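Local structure of glutamine synthetase (Helicobacter pylori, 5ZLI) at residues N327-L332 / Q421-L426; H314-A319 / L430-A435; E337-L342 / S350-I355. The protein is a glutamine synthetase of the type I beta class, built as an assembly of twelve chains that each join a beta-Grasp domain to a catalytic domain. All coordinates share one frame; numbering follows the deposited sequence.

How the contacts relate
The three contacts lie in the catalytic domain and adjoin one another. Contacts 1 and 2 have centres about 12 Å apart, contacts 1 and 3 about 13 Å, and contacts 2 and 3 about 17 Å. Segment 421-426 is central to the group. Its Met422 N lies 2.8 Å from Ser340 O of contact 3, a probable hydrogen bond, while Pro423 CA packs 3.4 Å from Arg316 NH1 of contact 2. A direct link between contacts 2 and 3 is apolar, with Ala315 CB 3.6 Å from Leu342 CD1. Along the chain, contact 3 falls between the segments of contact 1, and both fall between those of contact 2.

Contact 1: residues N327-L332 / Q421-L426; sequences NSYKRL and QMPHTL
Tyr329 lays one face of its ring on the peptide that joins Thr425 to Leu426, and this is the tight part of the contact. Thr425 C stands 3.5 Å above the plane of the Tyr329 ring, over its centre. Leu426 N is 3.3 Å above that same plane but displaced toward the rim. A third backbone atom, Pro423 O, lies in the ring plane at the edge, 3.2 Å from Tyr329 CD1, and His424 O comes within 3.1 Å of Tyr329 CB. The ring is therefore held by main chain on a face and along an edge, within a total buried area of 279 Å². With CG anti to its carbonyl carbon (chi1 -63°), Tyr329 swings the ring off the short helix 326-331 toward the loop. Leu426 adds an apolar touch, its CB 3.6 Å from Tyr329 CE2, and the two side chains cross at about a right angle.

The segments share no hydrogen bond, so their fit rests on packing. The polar end of Tyr329 is satisfied from beyond them: its OH bonds to Ser429 OG, which is also bonded to Thr425 O, tying ring and loop together through a single hydroxyl.

The looser part is made by side chains. Pro423 CG is 4.5 Å from Tyr329 CE1, and Leu332 CD1 comes no nearer than 4.5 Å, to Pro423 O. The CB of His424, a partly exposed residue, points away from segment 327-332. Glu467 of a neighbouring subunit packs against His424 and Thr425 there.

Thr425 is the N-cap of helix 426-434, so the tyrosine packs at that helix's start. Helix 315-322 adjoins the site through Ala319, which touches Tyr329 and Pro423, while helix 448-466 meets Leu426 through Glu462 and Val463.

Contact 2: residues H314-A319 / L430-A435; sequences HARGLA and LEEMLA
Arg316 and Glu432 form a salt bridge beside a close helix crossing. Arg316 NH2 donates to Glu432 OE2 over 2.8 Å in a nearly straight bond, 172° at the hydrogen. OE2 lies almost in the guanidinium plane, at its edge, whereas the donor stands 77° out of the carboxylate plane. The planes of the two flat groups are almost perpendicular. Bends at chi2 and chi3 of Arg316 and at chi2 of Glu432 bring the charged ends together. Arg316 NE stays 3.5 Å from Glu432 OE1 and does not count as a second hydrogen bond, so the bridge is single. Arg428 NH1 lies close to Arg316 NH1, a like charge that the carboxylate may help to offset.

Next to the bridge the Gly317 backbone packs on Met433: Gly317 CA is 3.7 Å from Met433 CA, and Gly317 O lies 3.4 Å from Met433 CB. A CB on Gly317 would point at helix 430-434, close to Met433 CA and Glu432 O; its absence permits the axes of 315-319 and 430-434 to approach to 6.9 Å. The local helical bonding persists through the crossing, with Leu318 N bonded to His314 O and Leu434 N to Leu430 O.

At the N-cap of helix 315-322, His314 has both ring nitrogens satisfied, NE2 by Asp390 and ND1 by Asp436. The axes of 315-319 and 430-434 make 117° between their N-to-C directions, with helix 377-393 packed on Leu318 and helix 448-466 on Leu430 and Met433.

Contact 3: residues E337-L342 / S350-I355; sequences EAPSIL and SASVRI
Ser352 packs against Pro339 and faces Ile341 where strands 341-346 and 351-355, a parallel pair in the curled mixed sheet of the catalytic domain, come together. Pro339 CB, which points toward segment 350-355, lies 3.5 Å from Ser352 CA. Ser352 N gives a weak hydrogen bond to Ile341 O, 3.1 Å long and bent to 128°. The hydroxyl approaches the same carbonyl: chi1 of -65° sets Ser352 OG beside its own backbone N. The modelled distance from OG to Ile341 O, 2.4 Å, is too short to be trusted in detail at this resolution, although it places the serine oxygen at that carbonyl. Leu342 CD2 lies alongside the serine side chain, 3.7 Å from Ser352 CB.

Backbone bonds position this first shell. Ser352 is bonded to Arg369 and Leu342 to Lys420, so each segment also has a partner outside the pair, while Val353 bonded to Thr343 continues the link between the two strands past the weak bond at Ile341. The side chains of Leu342 and Val353 also rest on Leu312 of helix 302-313.

The chain turns a corner at Ser352 and Val353, carrying the following residues away from segment 337-342. Beyond it, Arg354 makes two salt bridges, from NH1 to Glu367 OE1 and from NH2 to OD1 of Asp74 in a neighbouring subunit.

Contact 1: residues N327-L332 / Q421-L426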
ATOM      1  N   ASN B 327     -30.127  26.593 -14.501  1.00 29.14           N
ATOM      2  CA  ASN B 327     -29.628  26.688 -13.147  1.00 26.00           C
ATOM      3  C   ASN B 327     -30.184  27.926 -12.451  1.00 27.22           C
ATOM      4  O   ASN B 327     -30.286  27.964 -11.219  1.00 29.79           O
ATOM      5  CB  ASN B 327     -28.117  26.726 -13.154  1.00 19.84           C
ATOM      6  CG  ASN B 327     -27.576  26.480 -11.818  1.00 21.97           C
ATOM      7  OD1 ASN B 327     -26.940  27.339 -11.203  1.00 24.03           O
ATOM      8  ND2 ASN B 327     -27.823  25.278 -11.327  1.00 24.47           N
ATOM      9  N   SER B 328     -30.539  28.951 -13.215  1.00 23.13           N
ATOM     10  CA  SER B 328     -31.185  30.112 -12.617  1.00 26.60           C
ATOM     11  C   SER B 328     -32.407  29.723 -11.813  1.00 28.06           C
ATOM     12  O   SER B 328     -32.640  30.250 -10.722  1.00 31.28           O
ATOM     13  CB  SER B 328     -31.566  31.101 -13.695  1.00 26.52           C
ATOM     14  OG  SER B 328     -30.393  31.511 -14.347  1.00 26.74           O
ATOM     15  N   TYR B 329     -33.133  28.729 -12.278  1.00 32.96           N
ATOM     16  CA  TYR B 329     -34.411  28.404 -11.690  1.00 30.15           C
ATOM     17  C   TYR B 329     -34.299  27.490 -10.482  1.00 30.84           C
ATOM     18  O   TYR B 329     -35.279  27.341  -9.762  1.00 36.89           O
ATOM     19  CB  TYR B 329     -35.298  27.797 -12.763  1.00 27.73           C
ATOM     20  CG  TYR B 329     -35.539  28.799 -13.831  1.00 30.99           C
ATOM     21  CD1 TYR B 329     -36.652  29.644 -13.784  1.00 33.76           C
ATOM     22  CD2 TYR B 329     -34.619  28.978 -14.850  1.00 33.71           C
ATOM     23  CE1 TYR B 329     -36.859  30.605 -14.757  1.00 31.72           C
ATOM     24  CE2 TYR B 329     -34.818  29.937 -15.838  1.00 31.38           C
ATOM     25  CZ  TYR B 329     -35.938  30.740 -15.786  1.00 30.33           C
ATOM     26  OH  TYR B 329     -36.120  31.681 -16.769  1.00 35.62           O
ATOM     27  N   LYS B 330     -33.141  26.872 -10.245  1.00 30.09           N
ATOM     28  CA  LYS B 330     -32.892  26.250  -8.950  1.00 28.79           C
ATOM     29  C   LYS B 330     -32.709  27.270  -7.841  1.00 28.33           C
ATOM     30  O   LYS B 330     -32.835  26.920  -6.667  1.00 31.68           O
ATOM     31  CB  LYS B 330     -31.669  25.342  -9.046  1.00 35.66           C
ATOM     32  CG  LYS B 330     -31.687  24.515 -10.316  1.00 38.99           C
ATOM     33  CD  LYS B 330     -32.450  23.201 -10.098  1.00 27.60           C
ATOM     34  CE  LYS B 330     -32.953  22.661 -11.421  1.00 25.79           C
ATOM     35  NZ  LYS B 330     -31.929  22.606 -12.475  1.00 28.12           N
ATOM     36  N   ARG B 331     -32.388  28.508  -8.191  1.00 32.73           N
ATOM     37  CA  ARG B 331     -32.245  29.608  -7.257  1.00 30.58           C
ATOM     38  C   ARG B 331     -33.577  30.278  -6.934  1.00 43.48           C
ATOM     39  O   ARG B 331     -33.744  30.786  -5.816  1.00 46.40           O
ATOM     40  CB  ARG B 331     -31.266  30.618  -7.837  1.00 29.96           C
ATOM     41  CG  ARG B 331     -31.247  31.964  -7.176  1.00 35.53           C
ATOM     42  CD  ARG B 331     -30.142  32.804  -7.775  1.00 35.41           C
ATOM     43  NE  ARG B 331     -30.167  34.181  -7.296  1.00 42.05           N
ATOM     44  CZ  ARG B 331     -30.890  35.161  -7.841  1.00 42.12           C
ATOM     45  NH1 ARG B 331     -31.648  34.938  -8.911  1.00 36.92           N
ATOM     46  NH2 ARG B 331     -30.852  36.377  -7.312  1.00 38.76           N
ATOM     47  N   LEU B 332     -34.515  30.305  -7.893  1.00 40.10           N
ATOM     48  CA  LEU B 332     -35.794  30.999  -7.754  1.00 39.94           C
ATOM     49  C   LEU B 332     -36.820  30.174  -6.978  1.00 45.00           C
ATOM     50  O   LEU B 332     -37.993  30.067  -7.364  1.00 40.83           O
ATOM     51  CB  LEU B 332     -36.316  31.334  -9.151  1.00 41.28           C
ATOM     52  CG  LEU B 332     -35.267  32.101 -10.002  1.00 45.68           C
ATOM     53  CD1 LEU B 332     -35.773  32.389 -11.431  1.00 41.45           C
ATOM     54  CD2 LEU B 332     -34.628  33.375  -9.354  1.00 38.13           C
ATOM     55  N   GLN B 421     -46.348  35.158 -10.128  1.00 46.90           N
ATOM     56  CA  GLN B 421     -45.086  34.607  -9.665  1.00 51.35           C
ATOM     57  C   GLN B 421     -44.105  34.480 -10.831  1.00 53.27           C
ATOM     58  O   GLN B 421     -44.479  34.559 -12.000  1.00 52.25           O
ATOM     59  CB  GLN B 421     -45.333  33.241  -9.005  1.00 48.18           C
ATOM     60  CG  GLN B 421     -45.813  32.173 -10.031  1.00 50.96           C
ATOM     61  CD  GLN B 421     -46.185  30.795  -9.448  1.00 47.72           C
ATOM     62  OE1 GLN B 421     -45.925  30.488  -8.285  1.00 41.66           O
ATOM     63  NE2 GLN B 421     -46.815  29.973 -10.276  1.00 45.97           N
ATOM     64  N   MET B 422     -42.830  34.287 -10.493  1.00 47.05           N
ATOM     65  CA  MET B 422     -41.790  34.062 -11.492  1.00 43.21           C
ATOM     66  C   MET B 422     -42.003  32.714 -12.209  1.00 44.64           C
ATOM     67  O   MET B 422     -42.622  31.787 -11.665  1.00 40.33           O
ATOM     68  CB  MET B 422     -40.419  34.092 -10.815  1.00 45.31           C
ATOM     69  CG  MET B 422     -39.738  35.466 -10.583  1.00 39.97           C
ATOM     70  SD  MET B 422     -38.772  36.111 -11.975  1.00 51.54           S
ATOM     71  CE  MET B 422     -40.039  36.676 -13.095  1.00 46.38           C
ATOM     72  N   PRO B 423     -41.572  32.599 -13.462  1.00 43.16           N
ATOM     73  CA  PRO B 423     -41.637  31.297 -14.136  1.00 37.71           C
ATOM     74  C   PRO B 423     -40.686  30.290 -13.513  1.00 38.21           C
ATOM     75  O   PRO B 423     -39.616  30.627 -12.994  1.00 36.15           O
ATOM     76  CB  PRO B 423     -41.248  31.615 -15.580  1.00 34.89           C
ATOM     77  CG  PRO B 423     -40.579  32.928 -15.519  1.00 39.06           C
ATOM     78  CD  PRO B 423     -41.096  33.667 -14.351  1.00 38.85           C
ATOM     79  N   HIS B 424     -41.105  29.035 -13.541  1.00 38.28           N
ATOM     80  CA  HIS B 424     -40.347  28.025 -12.825  1.00 39.35           C
ATOM     81  C   HIS B 424     -39.225  27.417 -13.640  1.00 37.92           C
ATOM     82  O   HIS B 424     -38.246  26.936 -13.067  1.00 42.04           O
ATOM     83  CB  HIS B 424     -41.260  26.897 -12.391  1.00 38.21           C
ATOM     84  CG  HIS B 424     -42.199  27.262 -11.303  1.00 39.23           C
ATOM     85  ND1 HIS B 424     -43.547  27.440 -11.522  1.00 50.21           N
ATOM     86  CD2 HIS B 424     -42.012  27.364  -9.968  1.00 41.25           C
ATOM     87  CE1 HIS B 424     -44.142  27.705 -10.373  1.00 53.92           C
ATOM     88  NE2 HIS B 424     -43.234  27.655  -9.413  1.00 51.87           N
ATOM     89  N   THR B 425     -39.341  27.403 -14.947  1.00 27.22           N
ATOM     90  CA  THR B 425     -38.300  26.855 -15.776  1.00 29.16           C
ATOM     91  C   THR B 425     -37.961  27.866 -16.855  1.00 31.01           C
ATOM     92  O   THR B 425     -38.766  28.747 -17.179  1.00 29.41           O
ATOM     93  CB  THR B 425     -38.750  25.507 -16.381  1.00 31.74           C
ATOM     94  OG1 THR B 425     -40.021  25.660 -17.030  1.00 31.08           O
ATOM     95  CG2 THR B 425     -38.852  24.444 -15.338  1.00 31.06           C
ATOM     96  N   LEU B 426     -36.762  27.700 -17.422  1.00 24.91           N
ATOM     97  CA  LEU B 426     -36.361  28.479 -18.587  1.00 27.89           C
ATOM     98  C   LEU B 426     -37.249  28.196 -19.796  1.00 34.30           C
ATOM     99  O   LEU B 426     -37.439  29.076 -20.652  1.00 34.41           O
ATOM    100  CB  LEU B 426     -34.910  28.176 -18.929  1.00 30.69           C
ATOM    101  CG  LEU B 426     -34.349  28.823 -20.181  1.00 23.84           C
ATOM    102  CD1 LEU B 426     -34.488  30.314 -20.098  1.00 29.43           C
ATOM    103  CD2 LEU B 426     -32.902  28.370 -20.291  1.00 27.35           C
TER

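Contact 2: residues H314-A319 / L430-A435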
ATOM      1  N   HIS B 314     -43.756  42.609 -18.239  1.00 39.25           N
ATOM      2  CA  HIS B 314     -43.017  41.727 -19.119  1.00 45.00           C
ATOM      3  C   HIS B 314     -42.120  40.780 -18.335  1.00 46.74           C
ATOM      4  O   HIS B 314     -41.374  39.999 -18.947  1.00 47.68           O
ATOM      5  CB  HIS B 314     -42.170  42.550 -20.097  1.00 40.34           C
ATOM      6  CG  HIS B 314     -42.932  43.627 -20.794  1.00 46.53           C
ATOM      7  ND1 HIS B 314     -43.999  43.361 -21.627  1.00 48.28           N
ATOM      8  CD2 HIS B 314     -42.743  44.968 -20.839  1.00 45.21           C
ATOM      9  CE1 HIS B 314     -44.466  44.496 -22.117  1.00 43.48           C
ATOM     10  NE2 HIS B 314     -43.722  45.487 -21.655  1.00 44.87           N
ATOM     11  N   ALA B 315     -42.220  40.799 -17.001  1.00 35.82           N
ATOM     12  CA  ALA B 315     -41.259  40.108 -16.153  1.00 35.90           C
ATOM     13  C   ALA B 315     -41.074  38.649 -16.561  1.00 42.28           C
ATOM     14  O   ALA B 315     -39.951  38.213 -16.828  1.00 43.22           O
ATOM     15  CB  ALA B 315     -41.714  40.213 -14.701  1.00 40.89           C
ATOM     16  N   ARG B 316     -42.165  37.880 -16.637  1.00 41.99           N
ATOM     17  CA  ARG B 316     -42.030  36.452 -16.928  1.00 40.71           C
ATOM     18  C   ARG B 316     -41.309  36.203 -18.250  1.00 38.34           C
ATOM     19  O   ARG B 316     -40.589  35.214 -18.384  1.00 43.39           O
ATOM     20  CB  ARG B 316     -43.390  35.740 -16.882  1.00 42.32           C
ATOM     21  CG  ARG B 316     -44.044  35.889 -15.538  1.00 35.41           C
ATOM     22  CD  ARG B 316     -44.609  34.592 -15.011  1.00 43.15           C
ATOM     23  NE  ARG B 316     -45.084  33.636 -16.009  1.00 50.08           N
ATOM     24  CZ  ARG B 316     -45.263  32.337 -15.751  1.00 43.89           C
ATOM     25  NH1 ARG B 316     -45.011  31.856 -14.541  1.00 45.88           N
ATOM     26  NH2 ARG B 316     -45.699  31.516 -16.689  1.00 40.83           N
ATOM     27  N   GLY B 317     -41.518  37.057 -19.254  1.00 39.15           N
ATOM     28  CA  GLY B 317     -40.752  36.915 -20.481  1.00 39.21           C
ATOM     29  C   GLY B 317     -39.345  37.463 -20.382  1.00 36.01           C
ATOM     30  O   GLY B 317     -38.428  36.928 -21.013  1.00 29.52           O
ATOM     31  N   LEU B 318     -39.159  38.537 -19.599  1.00 32.19           N
ATOM     32  CA  LEU B 318     -37.827  39.081 -19.342  1.00 33.00           C
ATOM     33  C   LEU B 318     -36.902  38.080 -18.656  1.00 35.11           C
ATOM     34  O   LEU B 318     -35.674  38.163 -18.810  1.00 34.99           O
ATOM     35  CB  LEU B 318     -37.938  40.362 -18.515  1.00 32.46           C
ATOM     36  CG  LEU B 318     -36.694  41.272 -18.424  1.00 27.61           C
ATOM     37  CD1 LEU B 318     -36.276  41.692 -19.763  1.00 32.11           C
ATOM     38  CD2 LEU B 318     -36.962  42.535 -17.602  1.00 29.96           C
ATOM     39  N   ALA B 319     -37.461  37.117 -17.917  1.00 34.88           N
ATOM     40  CA  ALA B 319     -36.622  36.143 -17.226  1.00 33.06           C
ATOM     41  C   ALA B 319     -35.711  35.405 -18.192  1.00 31.21           C
ATOM     42  O   ALA B 319     -34.607  35.028 -17.816  1.00 33.53           O
ATOM     43  CB  ALA B 319     -37.490  35.144 -16.467  1.00 32.95           C
ATOM     44  N   LEU B 430     -38.959  31.122 -21.894  1.00 35.33           N
ATOM     45  CA  LEU B 430     -38.785  31.401 -23.311  1.00 37.63           C
ATOM     46  C   LEU B 430     -40.133  31.459 -24.000  1.00 42.47           C
ATOM     47  O   LEU B 430     -40.381  32.359 -24.812  1.00 43.49           O
ATOM     48  CB  LEU B 430     -37.883  30.362 -23.964  1.00 38.19           C
ATOM     49  CG  LEU B 430     -36.439  30.491 -23.481  1.00 42.52           C
ATOM     50  CD1 LEU B 430     -35.588  29.299 -23.887  1.00 37.64           C
ATOM     51  CD2 LEU B 430     -35.843  31.770 -24.031  1.00 33.12           C
ATOM     52  N   GLU B 431     -41.023  30.522 -23.666  1.00 38.73           N
ATOM     53  CA  GLU B 431     -42.403  30.604 -24.121  1.00 40.38           C
ATOM     54  C   GLU B 431     -43.016  31.975 -23.778  1.00 39.68           C
ATOM     55  O   GLU B 431     -43.561  32.662 -24.647  1.00 32.73           O
ATOM     56  CB  GLU B 431     -43.170  29.433 -23.503  1.00 38.02           C
ATOM     57  CG  GLU B 431     -42.846  28.102 -24.199  1.00 43.69           C
ATOM     58  CD  GLU B 431     -43.268  26.852 -23.414  1.00 48.12           C
ATOM     59  OE1 GLU B 431     -43.884  26.965 -22.321  1.00 38.06           O
ATOM     60  OE2 GLU B 431     -42.971  25.741 -23.913  1.00 52.81           O
ATOM     61  N   GLU B 432     -42.895  32.407 -22.522  1.00 40.66           N
ATOM     62  CA  GLU B 432     -43.450  33.702 -22.142  1.00 41.50           C
ATOM     63  C   GLU B 432     -42.790  34.819 -22.931  1.00 42.31           C
ATOM     64  O   GLU B 432     -43.449  35.800 -23.297  1.00 43.76           O
ATOM     65  CB  GLU B 432     -43.297  33.941 -20.639  1.00 38.99           C
ATOM     66  CG  GLU B 432     -44.021  32.877 -19.840  1.00 40.26           C
ATOM     67  CD  GLU B 432     -45.439  33.215 -19.498  1.00 43.00           C
ATOM     68  OE1 GLU B 432     -45.764  34.414 -19.399  1.00 50.46           O
ATOM     69  OE2 GLU B 432     -46.244  32.260 -19.383  1.00 47.02           O
ATOM     70  N   MET B 433     -41.487  34.712 -23.183  1.00 35.02           N
ATOM     71  CA  MET B 433     -40.847  35.742 -23.988  1.00 36.52           C
ATOM     72  C   MET B 433     -41.337  35.709 -25.420  1.00 42.45           C
ATOM     73  O   MET B 433     -41.646  36.750 -26.009  1.00 47.44           O
ATOM     74  CB  MET B 433     -39.342  35.606 -23.992  1.00 35.71           C
ATOM     75  CG  MET B 433     -38.750  36.741 -24.805  1.00 42.71           C
ATOM     76  SD  MET B 433     -37.179  36.386 -25.584  1.00 53.71           S
ATOM     77  CE  MET B 433     -37.672  35.242 -26.859  1.00 40.70           C
ATOM     78  N   LEU B 434     -41.375  34.518 -26.010  1.00 43.54           N
ATOM     79  CA  LEU B 434     -41.731  34.413 -27.415  1.00 39.83           C
ATOM     80  C   LEU B 434     -43.161  34.848 -27.660  1.00 43.55           C
ATOM     81  O   LEU B 434     -43.475  35.315 -28.756  1.00 51.48           O
ATOM     82  CB  LEU B 434     -41.531  32.979 -27.884  1.00 38.62           C
ATOM     83  CG  LEU B 434     -40.077  32.580 -28.027  1.00 39.09           C
ATOM     84  CD1 LEU B 434     -39.942  31.087 -28.346  1.00 38.41           C
ATOM     85  CD2 LEU B 434     -39.500  33.411 -29.139  1.00 47.04           C
ATOM     86  N   ALA B 435     -44.025  34.739 -26.661  1.00 44.58           N
ATOM     87  CA  ALA B 435     -45.405  35.182 -26.772  1.00 41.03           C
ATOM     88  C   ALA B 435     -45.587  36.643 -26.379  1.00 44.77           C
ATOM     89  O   ALA B 435     -46.713  37.141 -26.371  1.00 49.65           O
ATOM     90  CB  ALA B 435     -46.310  34.300 -25.929  1.00 35.32           C
TER

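Contact 3: residues E337-L342 / S350-I355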
ATOM      1  N   GLU B 337     -33.736  34.369   0.182  1.00 54.46           N
ATOM      2  CA  GLU B 337     -33.728  35.771  -0.226  1.00 57.20           C
ATOM      3  C   GLU B 337     -33.724  35.912  -1.751  1.00 59.99           C
ATOM      4  O   GLU B 337     -33.218  36.894  -2.307  1.00 58.14           O
ATOM      5  CB  GLU B 337     -32.556  36.489   0.451  1.00 48.48           C
ATOM      6  CG  GLU B 337     -32.860  36.493   1.951  1.00 56.10           C
ATOM      7  CD  GLU B 337     -31.736  36.954   2.844  1.00 64.74           C
ATOM      8  OE1 GLU B 337     -30.736  37.532   2.334  1.00 59.87           O
ATOM      9  OE2 GLU B 337     -31.854  36.689   4.076  1.00 61.92           O
ATOM     10  N   ALA B 338     -34.319  34.915  -2.428  1.00 54.09           N
ATOM     11  CA  ALA B 338     -34.513  34.859  -3.861  1.00 53.01           C
ATOM     12  C   ALA B 338     -35.984  35.042  -4.202  1.00 54.25           C
ATOM     13  O   ALA B 338     -36.839  34.329  -3.653  1.00 49.10           O
ATOM     14  CB  ALA B 338     -34.016  33.523  -4.417  1.00 61.25           C
ATOM     15  N   PRO B 339     -36.304  35.957  -5.120  1.00 47.17           N
ATOM     16  CA  PRO B 339     -37.707  36.207  -5.470  1.00 45.00           C
ATOM     17  C   PRO B 339     -38.353  35.075  -6.256  1.00 53.51           C
ATOM     18  O   PRO B 339     -37.813  34.603  -7.262  1.00 51.70           O
ATOM     19  CB  PRO B 339     -37.628  37.472  -6.321  1.00 42.66           C
ATOM     20  CG  PRO B 339     -36.252  37.436  -6.902  1.00 44.25           C
ATOM     21  CD  PRO B 339     -35.393  36.879  -5.819  1.00 47.57           C
ATOM     22  N   SER B 340     -39.540  34.658  -5.788  1.00 57.21           N
ATOM     23  CA  SER B 340     -40.497  33.906  -6.588  1.00 55.07           C
ATOM     24  C   SER B 340     -41.776  34.698  -6.867  1.00 54.83           C
ATOM     25  O   SER B 340     -42.565  34.282  -7.731  1.00 56.69           O
ATOM     26  CB  SER B 340     -40.852  32.572  -5.897  1.00 61.07           C
ATOM     27  OG  SER B 340     -41.575  31.692  -6.758  1.00 58.11           O
ATOM     28  N   ILE B 341     -41.974  35.846  -6.206  1.00 53.54           N
ATOM     29  CA  ILE B 341     -43.199  36.639  -6.299  1.00 56.18           C
ATOM     30  C   ILE B 341     -42.839  38.009  -6.876  1.00 48.32           C
ATOM     31  O   ILE B 341     -41.925  38.675  -6.378  1.00 49.40           O
ATOM     32  CB  ILE B 341     -43.874  36.814  -4.923  1.00 59.35           C
ATOM     33  CG1 ILE B 341     -44.080  35.475  -4.207  1.00 54.01           C
ATOM     34  CG2 ILE B 341     -45.223  37.512  -5.074  1.00 51.38           C
ATOM     35  CD1 ILE B 341     -45.099  34.583  -4.834  1.00 58.45           C
ATOM     36  N   LEU B 342     -43.593  38.444  -7.890  1.00 48.20           N
ATOM     37  CA  LEU B 342     -43.273  39.651  -8.660  1.00 47.04           C
ATOM     38  C   LEU B 342     -44.005  40.875  -8.104  1.00 48.59           C
ATOM     39  O   LEU B 342     -44.943  41.407  -8.699  1.00 47.65           O
ATOM     40  CB  LEU B 342     -43.621  39.432 -10.127  1.00 45.15           C
ATOM     41  CG  LEU B 342     -42.756  38.500 -10.954  1.00 45.03           C
ATOM     42  CD1 LEU B 342     -43.458  38.213 -12.271  1.00 41.66           C
ATOM     43  CD2 LEU B 342     -41.412  39.176 -11.175  1.00 40.35           C
ATOM     44  N   SER B 350     -37.861  39.448   0.172  1.00 48.23           N
ATOM     45  CA  SER B 350     -38.717  38.450  -0.440  1.00 48.71           C
ATOM     46  C   SER B 350     -39.321  38.920  -1.765  1.00 51.02           C
ATOM     47  O   SER B 350     -39.811  38.085  -2.542  1.00 57.63           O
ATOM     48  CB  SER B 350     -39.821  38.065   0.541  1.00 50.07           C
ATOM     49  OG  SER B 350     -40.527  39.214   0.963  1.00 51.14           O
ATOM     50  N   ALA B 351     -39.264  40.215  -2.061  1.00 42.51           N
ATOM     51  CA  ALA B 351     -39.888  40.756  -3.258  1.00 42.31           C
ATOM     52  C   ALA B 351     -38.962  40.696  -4.473  1.00 43.10           C
ATOM     53  O   ALA B 351     -37.734  40.622  -4.344  1.00 41.33           O
ATOM     54  CB  ALA B 351     -40.338  42.194  -3.008  1.00 47.04           C
ATOM     55  N   SER B 352     -39.579  40.642  -5.666  1.00 42.52           N
ATOM     56  CA  SER B 352     -38.822  40.687  -6.921  1.00 39.77           C
ATOM     57  C   SER B 352     -38.088  42.008  -7.094  1.00 39.40           C
ATOM     58  O   SER B 352     -36.949  42.035  -7.570  1.00 32.26           O
ATOM     59  CB  SER B 352     -39.730  40.412  -8.105  1.00 36.12           C
ATOM     60  OG  SER B 352     -40.206  39.101  -8.009  1.00 38.92           O
ATOM     61  N   VAL B 353     -38.759  43.114  -6.809  1.00 39.68           N
ATOM     62  CA  VAL B 353     -38.123  44.416  -6.820  1.00 40.50           C
ATOM     63  C   VAL B 353     -38.064  44.919  -5.395  1.00 41.74           C
ATOM     64  O   VAL B 353     -38.942  44.642  -4.572  1.00 39.51           O
ATOM     65  CB  VAL B 353     -38.838  45.436  -7.719  1.00 40.08           C
ATOM     66  CG1 VAL B 353     -37.871  46.582  -8.059  1.00 34.93           C
ATOM     67  CG2 VAL B 353     -39.375  44.730  -8.963  1.00 38.66           C
ATOM     68  N   ARG B 354     -37.031  45.698  -5.111  1.00 41.45           N
ATOM     69  CA  ARG B 354     -36.834  46.175  -3.760  1.00 38.04           C
ATOM     70  C   ARG B 354     -36.509  47.646  -3.814  1.00 40.30           C
ATOM     71  O   ARG B 354     -35.708  48.078  -4.645  1.00 43.82           O
ATOM     72  CB  ARG B 354     -35.716  45.407  -3.064  1.00 41.84           C
ATOM     73  CG  ARG B 354     -35.214  46.101  -1.869  1.00 37.21           C
ATOM     74  CD  ARG B 354     -34.522  45.135  -0.991  1.00 41.25           C
ATOM     75  NE  ARG B 354     -33.709  45.869  -0.058  1.00 42.87           N
ATOM     76  CZ  ARG B 354     -32.501  46.273  -0.355  1.00 38.56           C
ATOM     77  NH1 ARG B 354     -31.996  45.928  -1.530  1.00 39.60           N
ATOM     78  NH2 ARG B 354     -31.799  46.962   0.528  1.00 44.47           N
ATOM     79  N   ILE B 355     -37.166  48.408  -2.950  1.00 43.60           N
ATOM     80  CA  ILE B 355     -36.868  49.822  -2.758  1.00 41.95           C
ATOM     81  C   ILE B 355     -35.907  49.932  -1.580  1.00 46.90           C
ATOM     82  O   ILE B 355     -36.299  49.614  -0.440  1.00 46.30           O
ATOM     83  CB  ILE B 355     -38.141  50.628  -2.511  1.00 40.98           C
ATOM     84  CG1 ILE B 355     -39.069  50.484  -3.706  1.00 46.64           C
ATOM     85  CG2 ILE B 355     -37.804  52.058  -2.326  1.00 39.55           C
ATOM     86  CD1 ILE B 355     -40.081  49.344  -3.553  1.00 45.78           C
TER